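ABC transporter substrate-binding protein (Bradyrhizobium japonicum, PDB 4I1D) probably captures small solutes in the periplasm, perhaps polyamines such as spermidine and putrescine, for uptake by an ABC importer, and holds d-malate in this crystal. Local coordinates at residues S210-K214 against E215-V219; N278-K281 against P282-A286; F7-G11 against G12-A16. All coordinates share one frame; numbering follows the deposited sequence.

Contact 1: S210-K214 against E215-V219; sequences SAVAK and EGAKV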
loop_
_atom_site.group_PDB
_atom_site.type_symbol
_atom_site.label_atom_id
_atom_site.label_comp_id
_atom_site.label_asym_id
_atom_site.label_seq_id
_atom_site.Cartn_x
_atom_site.Cartn_y
_atom_site.Cartn_z
ATOM N N SER A 210 18.355 37.121 -15.315
ATOM C CA SER A 210 19.344 38.185 -15.289
ATOM C C SER A 210 20.605 37.673 -14.602
ATOM O O SER A 210 21.719 37.966 -15.039
ATOM C CB SER A 210 18.800 39.409 -14.560
ATOM O OG SER A 210 18.274 39.034 -13.302
ATOM N N ALA A 211 20.425 36.878 -13.548
ATOM C CA ALA A 211 21.567 36.365 -12.787
ATOM C C ALA A 211 22.425 35.437 -13.626
ATOM O O ALA A 211 23.642 35.603 -13.686
ATOM C CB ALA A 211 21.106 35.662 -11.510
ATOM N N VAL A 212 21.802 34.467 -14.294
ATOM C CA VAL A 212 22.591 33.560 -15.120
ATOM C C VAL A 212 23.200 34.291 -16.331
ATOM O O VAL A 212 24.283 33.934 -16.804
ATOM C CB VAL A 212 21.800 32.308 -15.537
ATOM C CG1 VAL A 212 20.604 32.690 -16.354
ATOM C CG2 VAL A 212 22.682 31.361 -16.324
ATOM N N ALA A 213 22.517 35.324 -16.822
ATOM C CA ALA A 213 23.064 36.126 -17.919
ATOM C C ALA A 213 24.309 36.879 -17.452
ATOM O O ALA A 213 25.352 36.845 -18.105
ATOM C CB ALA A 213 22.028 37.091 -18.451
ATOM N N LYS A 214 24.196 37.546 -16.309
ATOM C CA LYS A 214 25.323 38.271 -15.743
ATOM C C LYS A 214 26.519 37.340 -15.496
ATOM O O LYS A 214 27.670 37.767 -15.557
ATOM C CB LYS A 214 24.906 39.010 -14.465
ATOM C CG LYS A 214 25.840 40.157 -14.095
ATOM C CD LYS A 214 25.216 41.120 -13.080
ATOM C CE LYS A 214 24.363 42.196 -13.756
ATOM N NZ LYS A 214 23.891 43.224 -12.778
ATOM N N GLU A 215 26.241 36.065 -15.241
ATOM C CA GLU A 215 27.292 35.067 -15.053
ATOM C C GLU A 215 27.995 34.703 -16.361
ATOM O O GLU A 215 29.087 34.137 -16.345
ATOM C CB GLU A 215 26.729 33.805 -14.383
ATOM C CG GLU A 215 27.782 32.755 -14.034
ATOM C CD GLU A 215 27.226 31.578 -13.234
ATOM O OE1 GLU A 215 26.009 31.558 -12.938
ATOM O OE2 GLU A 215 28.016 30.667 -12.897
ATOM N N GLY A 216 27.371 35.013 -17.497
ATOM C CA GLY A 216 28.018 34.814 -18.786
ATOM C C GLY A 216 27.194 34.065 -19.815
ATOM O O GLY A 216 27.557 34.005 -20.993
ATOM N N ALA A 217 26.084 33.490 -19.367
ATOM C CA ALA A 217 25.200 32.726 -20.235
ATOM C C ALA A 217 24.635 33.587 -21.364
ATOM O O ALA A 217 24.160 34.697 -21.129
ATOM C CB ALA A 217 24.071 32.130 -19.421
ATOM N N LYS A 218 24.680 33.074 -22.589
ATOM C CA LYS A 218 24.115 33.801 -23.718
ATOM C C LYS A 218 22.600 33.644 -23.737
ATOM O O LYS A 218 22.051 32.950 -24.584
ATOM C CB LYS A 218 24.731 33.333 -25.037
ATOM C CG LYS A 218 26.197 33.696 -25.188
ATOM C CD LYS A 218 26.445 35.113 -24.711
ATOM C CE LYS A 218 27.855 35.590 -25.059
ATOM N NZ LYS A 218 28.932 34.827 -24.365
ATOM N N VAL A 219 21.932 34.279 -22.782
ATOM C CA VAL A 219 20.482 34.194 -22.681
ATOM C C VAL A 219 19.896 35.554 -22.338
ATOM O O VAL A 219 20.612 36.456 -21.906
ATOM C CB VAL A 219 20.048 33.173 -21.612
ATOM C CG1 VAL A 219 20.786 31.857 -21.805
ATOM C CG2 VAL A 219 20.291 33.730 -20.218
#
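Ala211 meets Glu215 through the backbone: Glu215 N donates to Ala211 O at 3.1 Å, an ordinary i to i+4 bond in the last turn of helix 206-214. Val212 carries more of the contact. Its O accepts Ala217 N at 3.2 Å, with the donor tilted 18° from the carbonyl plane, and takes weak bonds from Glu215 N and Gly216 N as well. Because CG2 of Val212 stands anti to the backbone N, it is pressed on Ala217 CB, at 3.5 Å a tight pair, while CG1 reaches Val219 CG2 at 4.0 Å. Each branch of Val212 thus has its own partner, and the two valine side chains cross at about a right angle; Asn195 of helix 187-196 packs on Val212 and Ala217. Ala213 O accepts Gly216 N at 2.8 Å from well above the carbonyl plane, and its small CB lies 4.2 Å from Val219 CG2. Lys214 turns its carbonyl O to Gln4 NE2 of the second subunit. Gly216 has phi 130°, where a CB would jam against the preceding carbonyl O. The paired bonds Ala217 to Val212 and Gly216 to Ala213, with the apolar Val212-Ala217 touch, make a Schellman motif that ends the helix ahead of strand 219-235.

Contact 2: N278-K281 against P282-A286; sequences NVIK and PERAA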
loop_
_atom_site.group_PDB
_atom_site.type_symbol
_atom_site.label_atom_id
_atom_site.label_comp_id
_atom_site.label_asym_id
_atom_site.label_seq_id
_atom_site.Cartn_x
_atom_site.Cartn_y
_atom_site.Cartn_z
ATOM N N ASN A 278 15.259 59.482 -6.365
ATOM C CA ASN A 278 16.502 59.849 -7.038
ATOM C C ASN A 278 17.705 59.027 -6.591
ATOM O O ASN A 278 18.813 59.558 -6.480
ATOM C CB ASN A 278 16.808 61.337 -6.837
ATOM C CG ASN A 278 16.697 62.135 -8.119
ATOM O OD1 ASN A 278 17.696 62.386 -8.792
ATOM N ND2 ASN A 278 15.478 62.540 -8.465
ATOM N N VAL A 279 17.492 57.740 -6.320
ATOM C CA VAL A 279 18.613 56.845 -6.039
ATOM C C VAL A 279 18.772 55.849 -7.174
ATOM O O VAL A 279 19.871 55.354 -7.425
ATOM C CB VAL A 279 18.488 56.103 -4.681
ATOM C CG1 VAL A 279 17.499 56.810 -3.770
ATOM C CG2 VAL A 279 18.107 54.647 -4.888
ATOM N N ILE A 280 17.669 55.578 -7.866
ATOM C CA ILE A 280 17.667 54.697 -9.030
ATOM C C ILE A 280 17.837 55.483 -10.324
ATOM O O ILE A 280 16.953 56.246 -10.712
ATOM C CB ILE A 280 16.353 53.913 -9.126
ATOM C CG1 ILE A 280 16.048 53.216 -7.796
ATOM C CG2 ILE A 280 16.421 52.899 -10.264
ATOM C CD1 ILE A 280 14.677 52.563 -7.749
ATOM N N LYS A 281 18.971 55.292 -10.992
ATOM C CA LYS A 281 19.230 55.953 -12.268
ATOM C C LYS A 281 18.288 55.417 -13.355
ATOM O O LYS A 281 17.877 54.253 -13.307
ATOM C CB LYS A 281 20.696 55.761 -12.674
ATOM C CG LYS A 281 21.699 56.177 -11.597
ATOM C CD LYS A 281 23.152 56.134 -12.098
ATOM C CE LYS A 281 23.950 54.969 -11.495
ATOM N NZ LYS A 281 23.558 53.625 -12.031
ATOM N N PRO A 282 17.944 56.269 -14.337
ATOM C CA PRO A 282 17.009 55.922 -15.419
ATOM C C PRO A 282 17.370 54.608 -16.120
ATOM O O PRO A 282 16.487 53.777 -16.352
ATOM C CB PRO A 282 17.160 57.089 -16.401
ATOM C CG PRO A 282 17.697 58.223 -15.573
ATOM C CD PRO A 282 18.583 57.581 -14.560
ATOM N N GLU A 283 18.650 54.437 -16.448
ATOM C CA GLU A 283 19.141 53.236 -17.122
ATOM C C GLU A 283 18.846 51.967 -16.316
ATOM O O GLU A 283 18.581 50.912 -16.883
ATOM C CB GLU A 283 20.650 53.339 -17.360
ATOM C CG GLU A 283 21.175 54.764 -17.518
ATOM C CD GLU A 283 21.137 55.248 -18.958
ATOM O OE1 GLU A 283 20.748 54.456 -19.848
ATOM O OE2 GLU A 283 21.503 56.422 -19.202
ATOM N N ARG A 284 18.906 52.077 -14.992
ATOM C CA ARG A 284 18.678 50.932 -14.115
ATOM C C ARG A 284 17.190 50.643 -13.942
ATOM O O ARG A 284 16.771 49.482 -13.926
ATOM C CB ARG A 284 19.336 51.161 -12.747
ATOM C CG ARG A 284 19.042 50.076 -11.709
ATOM C CD ARG A 284 19.494 48.712 -12.206
ATOM N NE ARG A 284 19.178 47.630 -11.275
ATOM C CZ ARG A 284 19.206 46.338 -11.597
ATOM N NH1 ARG A 284 19.523 45.970 -12.834
ATOM N NH2 ARG A 284 18.907 45.413 -10.689
ATOM N N ALA A 285 16.397 51.699 -13.801
ATOM C CA ALA A 285 14.953 51.550 -13.648
ATOM C C ALA A 285 14.358 50.838 -14.859
ATOM O O ALA A 285 13.444 50.013 -14.726
ATOM C CB ALA A 285 14.298 52.910 -13.460
ATOM N N ALA A 286 14.897 51.159 -16.033
ATOM C CA ALA A 286 14.409 50.612 -17.298
ATOM C C ALA A 286 14.477 49.087 -17.356
ATOM O O ALA A 286 13.938 48.472 -18.283
ATOM C CB ALA A 286 15.184 51.223 -18.471
#
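Arg284 lays its CG by Ile280 CG2 (4.1 Å) before its flat guanidinium turns outside the two segments: NE donates to Pro262 O and NH1 to Gln287 OE1, while a sulfate near NH2 is a long, weak partner. The other flat group is the trans peptide joining Lys281 to Pro282, which puts CD of the puckered proline ring beside Lys281 CB, at 3.4 Å. The arrangement is a helix N-terminus, with Lys281 at the N-cap position of the short helix 282-285 and with Ile280 and Ala285 at the positions of a hydrophobic staple, the residue before the cap and the fourth helical residue. Proline suits the first helical position, since an N-H there would have no carbonyl of a preceding turn to bond, and its ring holds phi near the helical value.

The staple rests on one touch with a small alanine: CG2 of Ile280 lies 3.8 Å from Ala285 CB. The isoleucine also packs on Pro262 and Ala259, which makes an apolar branched residue fitting at this surface. In Arg284, CG anti to the backbone N (chi1 174°) brings the chain to Ile280, and the bend at chi2 (58°) then turns it off. The side chain of Lys281, bent at its third and fourth torsions, leads away into solvent, where a long charged chain is at ease. Lys281 O takes the first helical hydrogen bond and receives a weak one from Arg284 N at 2.9 Å. The straighter of the two closes the turn: Ala285 N approaches Lys281 O nearly along the C=O axis, at 3.0 Å with an N-H...O angle of 163°.

Contact 3: F7-G11 against G12-A16; sequences FVSQG and GAYQA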
loop_
_atom_site.group_PDB
_atom_site.type_symbol
_atom_site.label_atom_id
_atom_site.label_comp_id
_atom_site.label_asym_id
_atom_site.label_seq_id
_atom_site.Cartn_x
_atom_site.Cartn_y
_atom_site.Cartn_z
ATOM N N PHE A 7 12.716 37.892 11.015
ATOM C CA PHE A 7 12.216 38.188 9.680
ATOM C C PHE A 7 12.467 36.979 8.773
ATOM O O PHE A 7 13.578 36.455 8.734
ATOM C CB PHE A 7 12.955 39.409 9.138
ATOM C CG PHE A 7 12.639 39.723 7.710
ATOM C CD1 PHE A 7 11.564 40.540 7.389
ATOM C CD2 PHE A 7 13.410 39.201 6.686
ATOM C CE1 PHE A 7 11.271 40.835 6.071
ATOM C CE2 PHE A 7 13.121 39.485 5.359
ATOM C CZ PHE A 7 12.047 40.302 5.049
ATOM N N VAL A 8 11.450 36.546 8.037
ATOM C CA VAL A 8 11.571 35.342 7.221
ATOM C C VAL A 8 11.292 35.616 5.739
ATOM O O VAL A 8 10.254 36.172 5.393
ATOM C CB VAL A 8 10.588 34.259 7.713
ATOM C CG1 VAL A 8 10.741 32.989 6.897
ATOM C CG2 VAL A 8 10.800 33.996 9.205
ATOM N N SER A 9 12.214 35.211 4.869
ATOM C CA SER A 9 12.029 35.348 3.426
ATOM C C SER A 9 12.519 34.081 2.711
ATOM O O SER A 9 12.561 33.009 3.314
ATOM C CB SER A 9 12.736 36.609 2.899
ATOM O OG SER A 9 12.463 36.830 1.520
ATOM N N GLN A 10 12.895 34.200 1.437
ATOM C CA GLN A 10 13.168 33.017 0.615
ATOM C C GLN A 10 14.652 32.698 0.425
ATOM O O GLN A 10 15.000 31.782 -0.324
ATOM C CB GLN A 10 12.474 33.122 -0.750
ATOM C CG GLN A 10 11.071 32.540 -0.796
ATOM C CD GLN A 10 10.008 33.592 -1.070
ATOM O OE1 GLN A 10 9.884 34.572 -0.331
ATOM N NE2 GLN A 10 9.236 33.394 -2.138
ATOM N N GLY A 11 15.518 33.442 1.103
ATOM C CA GLY A 11 16.944 33.158 1.096
ATOM C C GLY A 11 17.639 33.518 -0.206
ATOM O O GLY A 11 17.078 34.232 -1.034
ATOM N N GLY A 12 18.871 33.039 -0.376
ATOM C CA GLY A 12 19.584 33.182 -1.637
ATOM C C GLY A 12 19.966 34.615 -1.976
ATOM O O GLY A 12 20.088 35.455 -1.073
ATOM N N ALA A 13 20.163 34.896 -3.268
ATOM C CA ALA A 13 20.581 36.237 -3.686
ATOM C C ALA A 13 19.541 37.269 -3.266
ATOM O O ALA A 13 19.880 38.378 -2.839
ATOM C CB ALA A 13 20.809 36.293 -5.181
ATOM N N TYR A 14 18.273 36.889 -3.390
ATOM C CA TYR A 14 17.158 37.759 -3.017
ATOM C C TYR A 14 17.236 38.229 -1.561
ATOM O O TYR A 14 17.184 39.426 -1.298
ATOM C CB TYR A 14 15.824 37.063 -3.305
ATOM C CG TYR A 14 14.588 37.779 -2.796
ATOM C CD1 TYR A 14 14.400 39.141 -3.005
ATOM C CD2 TYR A 14 13.594 37.077 -2.127
ATOM C CE1 TYR A 14 13.259 39.779 -2.543
ATOM C CE2 TYR A 14 12.459 37.697 -1.674
ATOM C CZ TYR A 14 12.288 39.046 -1.873
ATOM O OH TYR A 14 11.141 39.654 -1.389
ATOM N N GLN A 15 17.369 37.305 -0.612
ATOM C CA GLN A 15 17.425 37.711 0.798
ATOM C C GLN A 15 18.723 38.455 1.121
ATOM O O GLN A 15 18.750 39.316 2.001
ATOM C CB GLN A 15 17.234 36.516 1.740
ATOM C CG GLN A 15 17.011 36.898 3.204
ATOM C CD GLN A 15 16.234 35.834 3.992
ATOM O OE1 GLN A 15 15.508 35.023 3.418
ATOM N NE2 GLN A 15 16.385 35.847 5.311
ATOM N N ALA A 16 19.809 38.123 0.429
ATOM C CA ALA A 16 21.060 38.841 0.677
ATOM C C ALA A 16 20.898 40.307 0.247
ATOM O O ALA A 16 21.409 41.224 0.891
ATOM C CB ALA A 16 22.220 38.192 -0.056
#
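Tyr14 lays its ring by Ser9, whose OG comes in obliquely to 3.3 Å from Tyr14 CE2; Gln10 OE1 lies farther off, at the ring edge. The hydroxyls of Ser9 and Tyr14 both hydrogen-bond to Asp61 OD2, so one carboxylate oxygen ties the strand end to the helix.

Gln15 makes the second link. With CG anti to the backbone N (chi1 -169°) and the chain extended beyond it, the amide runs back along the turn, and OE1 accepts Gly11 N at 2.8 Å, the donor tilted 25° from the amide carbonyl plane. The same oxygen bonds Ser38 OG, while NE2 donates to Gln36 OE1 and Asp37 O. In the reverse direction Gln15 N binds Gly11 O at 3.1 Å. Gln15 CB packs on Gly11 CA at 3.4 Å. Gly11 and Gly12 both have positive phi, and a CB on either would clash with the neighbouring backbone, which explains the glycine pair where strand 4-9 turns into the helix of this beta-alpha-beta unit. A leucine in place of Gln15 would probably leave Gly11 N without its side-chain acceptor and cut the tie to Gln36 and Asp37 on strand 33-38. With its oxygen facing the N-H of Gly11 and its nitrogen facing the carbonyl O of Asp37, the buried amide is probably held in one orientation.

In the fold
Along the chain contact 3 comes first, then contact 1, then contact 2; their centres lie 21 to 23 Å apart and none touches another. Contacts 1 and 3 are the two nearer the d-malate pocket: Ala211 and Gly12 each lie about 6 Å from the side chain of Arg208, a malate-binding residue that shares helix 206-214 with contact 1. Both also touch the second subunit. Contact 2 lies away from the annotated sites, yet its nearest atoms are about 5 Å from contact 1, and Asp266 stands by both, packing on Ser210 and forming a long, weak ion pair with Arg284. Contacts 2 and 3 stay about 11 Å apart at their nearest atoms.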